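Local atomic coordinates of regulatory protein SIR4 (Saccharomyces cerevisiae, PDB entry 4IAO), a protein that probably takes part in transcriptional silencing of yeast chromatin, its Sir2-interacting domain binding the deacetylase Sir2. Residues G105-S110 / N122-V127. Residues are numbered along the deposited sequence; the frame is centred on the assembly and turned at random.
Sequences GIPKHS and NDICSV
Ser-110 and Asn-122 pair through two hydrogen bonds where the long loop between helix 95-103 and helix 135-138 of the Sir4 SID domain folds back on itself. Asn-122 ND2 gives a bond of 2.8 Å to Ser-110 O. The acceptor lies close to the amide plane, and the donor comes in the carbonyl plane at a C=O...N angle of 147°. The return bond is weak: Ser-110 N lies 3.3 Å from Asn-122 O. CG of Asn-122 stands beside its own backbone N (chi1 -82°), which turns the amide to the Ser-110 carbonyl. OD1 of the same amide bonds a basic side chain of the partner protein's chain. With an alanine in place of Asn-122, Ser-110 O is likely to lose this donor and the basic group its acceptor. Ile-124 CG1 packs on CB of His-109 at 3.9 Å, while its CD1 meets CG of Pro-107 at an oblique angle. Ile-124 also packs on an apolar side chain of the partner chain. The imidazole of His-109 is held at both nitrogens: NE2 bonds the partner's backbone, and His-109 ND1 donates to Pro-107 O at 2.8 Å, with that oxygen 25° out of the ring plane.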
ATOM      1  N   GLY C 105       6.720 -19.974 -11.894  1.00 82.55           N
ATOM      2  CA  GLY C 105       6.378 -18.595 -12.191  1.00 81.57           C
ATOM      3  C   GLY C 105       5.713 -17.923 -11.002  1.00 78.26           C
ATOM      4  O   GLY C 105       5.213 -16.803 -11.095  1.00 75.90           O
ATOM      5  N   ILE C 106       5.692 -18.626  -9.878  1.00 68.13           N
ATOM      6  CA  ILE C 106       5.083 -18.124  -8.658  1.00 69.42           C
ATOM      7  C   ILE C 106       6.116 -17.943  -7.555  1.00 71.49           C
ATOM      8  O   ILE C 106       6.799 -18.898  -7.185  1.00 75.38           O
ATOM      9  CB  ILE C 106       3.977 -19.060  -8.159  1.00 73.97           C
ATOM     10  CG1 ILE C 106       2.882 -19.195  -9.217  1.00 70.97           C
ATOM     11  CG2 ILE C 106       3.401 -18.550  -6.852  1.00 66.92           C
ATOM     12  CD1 ILE C 106       1.978 -20.372  -8.976  1.00 75.76           C
ATOM     13  N   PRO C 107       6.240 -16.712  -7.034  1.00 69.57           N
ATOM     14  CA  PRO C 107       7.171 -16.361  -5.952  1.00 62.44           C
ATOM     15  C   PRO C 107       6.997 -17.208  -4.693  1.00 58.95           C
ATOM     16  O   PRO C 107       5.912 -17.722  -4.452  1.00 70.30           O
ATOM     17  CB  PRO C 107       6.812 -14.901  -5.643  1.00 60.72           C
ATOM     18  CG  PRO C 107       5.475 -14.667  -6.275  1.00 56.98           C
ATOM     19  CD  PRO C 107       5.443 -15.553  -7.468  1.00 66.79           C
ATOM     20  N   LYS C 108       8.064 -17.350  -3.912  1.00 55.72           N
ATOM     21  CA  LYS C 108       8.006 -18.037  -2.627  1.00 60.40           C
ATOM     22  C   LYS C 108       6.902 -17.419  -1.786  1.00 73.25           C
ATOM     23  O   LYS C 108       6.731 -16.200  -1.781  1.00 73.12           O
ATOM     24  CB  LYS C 108       9.337 -17.905  -1.888  1.00 61.33           C
ATOM     25  CG  LYS C 108       9.936 -19.219  -1.414  1.00 76.59           C
ATOM     26  CD  LYS C 108      11.383 -19.021  -0.963  1.00104.14           C
ATOM     27  CE  LYS C 108      12.169 -20.330  -0.985  1.00115.05           C
ATOM     28  NZ  LYS C 108      13.644 -20.126  -0.831  1.00 90.20           N
ATOM     29  N   HIS C 109       6.126 -18.262  -1.112  1.00 74.37           N
ATOM     30  CA  HIS C 109       5.023 -17.781  -0.292  1.00 69.73           C
ATOM     31  C   HIS C 109       4.634 -18.771   0.795  1.00 72.98           C
ATOM     32  O   HIS C 109       4.833 -19.976   0.647  1.00 75.26           O
ATOM     33  CB  HIS C 109       3.811 -17.474  -1.169  1.00 64.90           C
ATOM     34  CG  HIS C 109       3.330 -18.644  -1.972  1.00 77.69           C
ATOM     35  ND1 HIS C 109       4.081 -19.219  -2.976  1.00 79.14           N
ATOM     36  CD2 HIS C 109       2.166 -19.334  -1.932  1.00 80.51           C
ATOM     37  CE1 HIS C 109       3.403 -20.216  -3.514  1.00 79.89           C
ATOM     38  NE2 HIS C 109       2.237 -20.307  -2.900  1.00 77.01           N
ATOM     39  N   SER C 110       4.079 -18.259   1.889  1.00 67.61           N
ATOM     40  CA  SER C 110       3.523 -19.125   2.918  1.00 72.06           C
ATOM     41  C   SER C 110       1.999 -19.078   2.884  1.00 71.89           C
ATOM     42  O   SER C 110       1.413 -18.283   2.146  1.00 67.56           O
ATOM     43  CB  SER C 110       4.054 -18.738   4.297  1.00 63.46           C
ATOM     44  OG  SER C 110       3.890 -17.355   4.528  1.00 75.38           O
ATOM     45  N   ASN C 122       0.195 -12.998   1.573  1.00 50.72           N
ATOM     46  CA  ASN C 122       0.789 -14.322   1.738  1.00 56.95           C
ATOM     47  C   ASN C 122       2.297 -14.293   1.932  1.00 59.48           C
ATOM     48  O   ASN C 122       3.020 -15.148   1.413  1.00 56.64           O
ATOM     49  CB  ASN C 122       0.416 -15.249   0.577  1.00 61.61           C
ATOM     50  CG  ASN C 122      -0.942 -15.876   0.754  1.00 64.81           C
ATOM     51  OD1 ASN C 122      -1.939 -15.404   0.204  1.00 69.43           O
ATOM     52  ND2 ASN C 122      -0.992 -16.946   1.536  1.00 65.10           N
ATOM     53  N   ASP C 123       2.755 -13.295   2.679  1.00 60.27           N
ATOM     54  CA  ASP C 123       4.173 -13.112   2.987  1.00 66.64           C
ATOM     55  C   ASP C 123       5.020 -12.970   1.716  1.00 69.85           C
ATOM     56  O   ASP C 123       6.232 -13.190   1.732  1.00 62.86           O
ATOM     57  CB  ASP C 123       4.694 -14.236   3.896  1.00 64.09           C
ATOM     58  CG  ASP C 123       4.065 -14.208   5.293  1.00 77.88           C
ATOM     59  OD1 ASP C 123       2.956 -13.650   5.438  1.00 76.44           O
ATOM     60  OD2 ASP C 123       4.677 -14.746   6.246  1.00 73.62           O
ATOM     61  N   ILE C 124       4.367 -12.590   0.621  1.00 61.47           N
ATOM     62  CA  ILE C 124       5.067 -12.190  -0.585  1.00 61.01           C
ATOM     63  C   ILE C 124       5.525 -10.773  -0.308  1.00 64.75           C
ATOM     64  O   ILE C 124       6.584 -10.341  -0.754  1.00 73.27           O
ATOM     65  CB  ILE C 124       4.147 -12.238  -1.814  1.00 58.43           C
ATOM     66  CG1 ILE C 124       3.797 -13.684  -2.150  1.00 56.45           C
ATOM     67  CG2 ILE C 124       4.800 -11.576  -3.005  1.00 39.97           C
ATOM     68  CD1 ILE C 124       2.959 -13.823  -3.385  1.00 56.82           C
ATOM     69  N   CYS C 125       4.693 -10.051   0.435  1.00 64.62           N
ATOM     70  CA  CYS C 125       5.124  -8.858   1.145  1.00 64.38           C
ATOM     71  C   CYS C 125       4.853  -9.087   2.633  1.00 61.01           C
ATOM     72  O   CYS C 125       3.704  -9.110   3.074  1.00 62.53           O
ATOM     73  CB  CYS C 125       4.374  -7.622   0.642  1.00 64.48           C
ATOM     74  SG  CYS C 125       4.659  -6.125   1.620  1.00 60.12           S
ATOM     75  N   SER C 126       5.917  -9.252   3.408  1.00 61.25           N
ATOM     76  CA  SER C 126       5.784  -9.532   4.829  1.00 58.53           C
ATOM     77  C   SER C 126       6.710  -8.627   5.616  1.00 65.24           C
ATOM     78  O   SER C 126       7.453  -7.831   5.046  1.00 63.99           O
ATOM     79  CB  SER C 126       6.158 -10.978   5.122  1.00 63.17           C
ATOM     80  OG  SER C 126       7.566 -11.130   5.099  1.00 67.85           O
ATOM     81  N   VAL C 127       6.690  -8.769   6.933  1.00 68.74           N
ATOM     82  CA  VAL C 127       7.500  -7.910   7.786  1.00 67.75           C
ATOM     83  C   VAL C 127       8.993  -8.059   7.465  1.00 59.86           C
ATOM     84  O   VAL C 127       9.776  -7.142   7.688  1.00 60.57           O
ATOM     85  CB  VAL C 127       7.220  -8.174   9.286  1.00 49.08           C
ATOM     86  CG1 VAL C 127       7.745  -9.534   9.697  1.00 52.76           C
ATOM     87  CG2 VAL C 127       7.827  -7.081  10.141  1.00 58.32           C
TER